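PDB 4OFQ: putative cell surface protein from Streptococcus pyogenes, which probably acts as a surface adhesin of the antigen I/II family, here represented by its calcium-binding C-terminal region built of beta sandwiches. Local coordinates for residues I85-G90 and K140-K145; L39-K44 and E73-H78. One frame throughout, in Å; residues are numbered along the deposited sequence.

In the fold
Interaction 1 and interaction 2 both fall in the N-terminal half of the fragment, within the antigen I/II C2 terminal domain family region, and both draw on the antiparallel sheet centred on strand 149-157. Their centres are 23 Å apart and their nearest atoms about 7 Å, so they do not touch. Interaction 2 joins strand 38-45 to the short strand 75-76 inside the sandwich; the chain then turns and runs into strand 80-87, whose far end meets helix 135-143 in interaction 1. The I75 side chain of interaction 2 lies about 8 Å from the bound calcium, which is held at D69, Y70, V124 and E126.

Interaction 1 (I85-G90 and K140-K145); sequences IKAANG and KAYVQK
The ring of Y142 meets A87 and N89 in two different ways. The A87 methyl approaches obliquely on one side of the ring plane, its CB 3.5 Å from Y142 CD1. On the other side of the plane sits the methyl of A141, the preceding residue, whose CB stands 3.5 Å above the Y142 ring, offset toward the rim. N89 comes to the ring edge, close to its plane, with OD1 3.9 Å from Y142 CE1. Its amide plane stands nearly perpendicular to the ring, at 88°, so the two flat groups do not stack.

With chi1 at -53°, Y142 CG lies beside the backbone N and opposite the carbonyl carbon, which swings the ring off the helix and toward the strand end. N89 is brought there by a type I turn from A87 to G90, closed by G90 N to A87 O at 2.9 Å. The polar ends are tied to D91 rather than to each other: N89 OD1 accepts from the D91 backbone N, and Y142 OH is hydrogen-bonded to D91 OD2. N89 and the Y142 hydroxyl thus share one partner residue, just beyond the turn.

Only 105 Å² is buried between 85-90 and 140-145; the A87 methyl is the apolar part, and the N89 amide adds a polar edge contact without bonding. It sets the C-terminal part of helix 135-143 against the end of strand 80-87. F138, from the same helix, and V93 also pack on Y142, while A87 leans on I149 at the start of the adjoining strand 149-157.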
# COMPACT_ATOMS: atom_id res chain seq x y z
N ILE A 85 -9.80 19.49 5.75
CA ILE A 85 -11.19 19.21 6.11
C ILE A 85 -11.96 20.46 5.73
O ILE A 85 -11.77 21.52 6.33
CB ILE A 85 -11.37 18.93 7.61
CG1 ILE A 85 -10.42 17.83 8.08
CG2 ILE A 85 -12.82 18.53 7.90
CD1 ILE A 85 -10.56 17.50 9.57
N LYS A 86 -12.81 20.33 4.71
CA LYS A 86 -13.43 21.50 4.10
C LYS A 86 -14.91 21.34 3.88
O LYS A 86 -15.39 20.27 3.48
CB LYS A 86 -12.73 21.83 2.76
CG LYS A 86 -11.35 22.45 2.94
CD LYS A 86 -10.72 22.81 1.60
CE LYS A 86 -9.71 23.95 1.76
NZ LYS A 86 -8.76 23.72 2.88
N ALA A 87 -15.64 22.41 4.15
CA ALA A 87 -17.06 22.45 3.85
C ALA A 87 -17.25 22.65 2.36
O ALA A 87 -16.33 23.08 1.67
CB ALA A 87 -17.74 23.57 4.63
N ALA A 88 -18.44 22.35 1.87
CA ALA A 88 -18.76 22.50 0.45
C ALA A 88 -18.59 23.93 -0.07
O ALA A 88 -18.42 24.14 -1.27
CB ALA A 88 -20.16 22.01 0.18
N ASN A 89 -18.64 24.91 0.83
CA ASN A 89 -18.47 26.30 0.42
C ASN A 89 -17.00 26.71 0.40
O ASN A 89 -16.68 27.89 0.20
CB ASN A 89 -19.27 27.23 1.33
CG ASN A 89 -18.74 27.28 2.76
OD1 ASN A 89 -17.87 26.49 3.14
ND2 ASN A 89 -19.27 28.20 3.56
N GLY A 90 -16.12 25.74 0.61
CA GLY A 90 -14.69 25.98 0.59
C GLY A 90 -14.06 26.28 1.94
O GLY A 90 -12.84 26.29 2.05
N LYS A 140 -25.73 26.08 12.28
CA LYS A 140 -26.20 27.22 11.51
C LYS A 140 -25.36 27.44 10.24
O LYS A 140 -25.90 27.72 9.17
CB LYS A 140 -26.21 28.46 12.40
CG LYS A 140 -26.75 29.73 11.77
CD LYS A 140 -26.76 30.85 12.80
CE LYS A 140 -27.50 32.07 12.29
NZ LYS A 140 -27.41 33.19 13.27
N ALA A 141 -24.05 27.29 10.37
CA ALA A 141 -23.14 27.58 9.27
C ALA A 141 -23.12 26.50 8.19
O ALA A 141 -23.03 26.83 6.99
CB ALA A 141 -21.72 27.82 9.79
N TYR A 142 -23.16 25.23 8.59
CA TYR A 142 -22.96 24.14 7.63
C TYR A 142 -24.12 23.16 7.53
O TYR A 142 -24.63 22.92 6.45
CB TYR A 142 -21.64 23.41 7.91
CG TYR A 142 -20.49 24.39 7.95
CD1 TYR A 142 -20.04 25.01 6.79
CD2 TYR A 142 -19.91 24.74 9.15
CE1 TYR A 142 -19.02 25.93 6.83
CE2 TYR A 142 -18.90 25.67 9.20
CZ TYR A 142 -18.46 26.27 8.04
OH TYR A 142 -17.44 27.19 8.10
N VAL A 143 -24.54 22.61 8.67
CA VAL A 143 -25.56 21.55 8.68
C VAL A 143 -26.90 22.01 8.11
O VAL A 143 -27.48 21.36 7.22
CB VAL A 143 -25.79 21.03 10.10
CG1 VAL A 143 -26.87 19.95 10.09
CG2 VAL A 143 -24.47 20.51 10.69
N GLN A 144 -27.40 23.13 8.62
CA GLN A 144 -28.69 23.68 8.22
C GLN A 144 -28.66 24.20 6.78
O GLN A 144 -29.71 24.36 6.14
CB GLN A 144 -29.12 24.78 9.19
CG GLN A 144 -30.56 25.25 9.03
CD GLN A 144 -30.96 26.24 10.11
OE1 GLN A 144 -30.22 27.17 10.42
NE2 GLN A 144 -32.13 26.04 10.70
N LYS A 145 -27.46 24.48 6.28
CA LYS A 145 -27.31 24.90 4.89
C LYS A 145 -27.05 23.73 3.94
O LYS A 145 -26.90 23.91 2.73
CB LYS A 145 -26.18 25.93 4.77
CG LYS A 145 -26.45 27.21 5.57
CD LYS A 145 -25.36 28.25 5.33
CE LYS A 145 -25.65 29.53 6.09
NZ LYS A 145 -24.55 30.53 5.92

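Interaction 2 (L39-K44 and E73-H78)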
# COMPACT_ATOMS: atom_id res chain seq x y z
N LEU A 39 -2.02 5.40 1.91
CA LEU A 39 -3.43 5.30 1.60
C LEU A 39 -4.11 6.65 1.78
O LEU A 39 -4.20 7.16 2.90
CB LEU A 39 -4.12 4.26 2.50
CG LEU A 39 -3.37 2.93 2.55
CD1 LEU A 39 -4.13 1.93 3.40
CD2 LEU A 39 -3.21 2.41 1.13
N THR A 40 -4.62 7.21 0.68
CA THR A 40 -5.30 8.50 0.75
C THR A 40 -6.79 8.34 0.54
O THR A 40 -7.23 7.93 -0.54
CB THR A 40 -4.72 9.49 -0.26
OG1 THR A 40 -3.36 9.77 0.10
CG2 THR A 40 -5.51 10.82 -0.23
N TYR A 41 -7.55 8.65 1.58
CA TYR A 41 -9.00 8.54 1.56
C TYR A 41 -9.64 9.90 1.45
O TYR A 41 -9.12 10.91 1.97
CB TYR A 41 -9.49 7.89 2.86
CG TYR A 41 -8.99 6.49 3.12
CD1 TYR A 41 -9.60 5.39 2.51
CD2 TYR A 41 -7.95 6.25 4.02
CE1 TYR A 41 -9.15 4.09 2.76
CE2 TYR A 41 -7.51 4.98 4.29
CZ TYR A 41 -8.12 3.90 3.66
OH TYR A 41 -7.66 2.63 3.92
N VAL A 42 -10.79 9.94 0.78
CA VAL A 42 -11.62 11.13 0.75
C VAL A 42 -12.96 10.72 1.36
O VAL A 42 -13.63 9.82 0.86
CB VAL A 42 -11.81 11.63 -0.70
CG1 VAL A 42 -12.65 12.92 -0.74
CG2 VAL A 42 -10.45 11.84 -1.38
N ALA A 43 -13.32 11.36 2.47
CA ALA A 43 -14.50 10.97 3.22
C ALA A 43 -15.50 12.11 3.19
O ALA A 43 -15.11 13.28 3.28
CB ALA A 43 -14.14 10.61 4.66
N LYS A 44 -16.78 11.76 3.07
CA LYS A 44 -17.84 12.76 3.08
C LYS A 44 -18.68 12.67 4.34
O LYS A 44 -19.10 11.58 4.74
CB LYS A 44 -18.75 12.62 1.85
CG LYS A 44 -19.97 13.56 1.89
CD LYS A 44 -20.84 13.47 0.63
CE LYS A 44 -21.72 12.24 0.66
NZ LYS A 44 -22.65 12.19 -0.51
N GLU A 73 -5.02 -3.05 13.08
CA GLU A 73 -3.99 -4.08 12.89
C GLU A 73 -3.18 -3.78 11.63
O GLU A 73 -2.03 -4.21 11.49
CB GLU A 73 -4.63 -5.46 12.76
CG GLU A 73 -3.63 -6.60 12.59
CD GLU A 73 -4.24 -7.83 11.93
OE1 GLU A 73 -5.49 -7.94 11.90
OE2 GLU A 73 -3.47 -8.69 11.44
N ALA A 74 -3.79 -3.04 10.71
CA ALA A 74 -3.23 -2.83 9.38
C ALA A 74 -2.68 -1.42 9.23
O ALA A 74 -1.52 -1.21 8.86
CB ALA A 74 -4.30 -3.11 8.33
N ILE A 75 -3.54 -0.45 9.51
CA ILE A 75 -3.18 0.95 9.37
C ILE A 75 -2.53 1.46 10.64
O ILE A 75 -3.02 1.20 11.74
CB ILE A 75 -4.43 1.78 9.02
CG1 ILE A 75 -4.73 1.66 7.52
CG2 ILE A 75 -4.24 3.23 9.39
CD1 ILE A 75 -6.14 2.06 7.13
N ASP A 76 -1.40 2.14 10.50
CA ASP A 76 -0.80 2.86 11.62
C ASP A 76 -1.58 4.16 11.88
O ASP A 76 -1.39 5.15 11.19
CB ASP A 76 0.67 3.18 11.32
CG ASP A 76 1.35 3.95 12.44
OD1 ASP A 76 0.73 4.11 13.53
OD2 ASP A 76 2.49 4.41 12.23
N GLY A 77 -2.47 4.15 12.87
CA GLY A 77 -3.29 5.33 13.13
C GLY A 77 -2.49 6.59 13.45
O GLY A 77 -2.90 7.70 13.17
N HIS A 78 -1.32 6.39 14.04
CA HIS A 78 -0.44 7.51 14.39
C HIS A 78 0.25 8.17 13.20
O HIS A 78 0.88 9.20 13.36
CB HIS A 78 0.57 7.02 15.42
CG HIS A 78 -0.10 6.43 16.62
ND1 HIS A 78 -0.64 7.21 17.62
CD2 HIS A 78 -0.40 5.15 16.94
CE1 HIS A 78 -1.20 6.43 18.53
NE2 HIS A 78 -1.07 5.17 18.13
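I75 reaches L39 and Y41 through one arm of its branched side chain. From CB, which points toward strand 38-45, the chain divides: CG2 lies anti to the backbone N, and CG1 sits opposite the carbonyl carbon (chi1 -81°). That choice makes CG1 the branch that extends toward the strand. CG1 comes to 4.2 Å from CD1 of L39, an apolar contact between two side chains that cross at an angle. One bond further, with chi2 at 162° keeping the arm extended, the CD1 methyl of I75 approaches the phenol end of Y41: it lies 3.6 Å from Y41 OH and 4.3 Å from Y41 CE2. The side chains of I75 and Y41 come from opposite directions, and the methyl meets the ring obliquely.

These are van der Waals contacts throughout, and the two segments bury 84 Å² between them. L39 and Y41, two residues apart on the strand, both point toward 73-78, which lets a single isoleucine touch both. The Y41 ring is additionally in cation-pi contact with K18 of strand 17-20.

Strand 38-45 and, more weakly, the short strand 75-76 pair antiparallel with strand 149-157, whose F155 touches both Y41 and I75. I166, on strand 164-174 of the mixed sheet, packs against L39, Y41 and I75 alike. The contact therefore lies in the buried interior where the two sheets of the sandwich face each other.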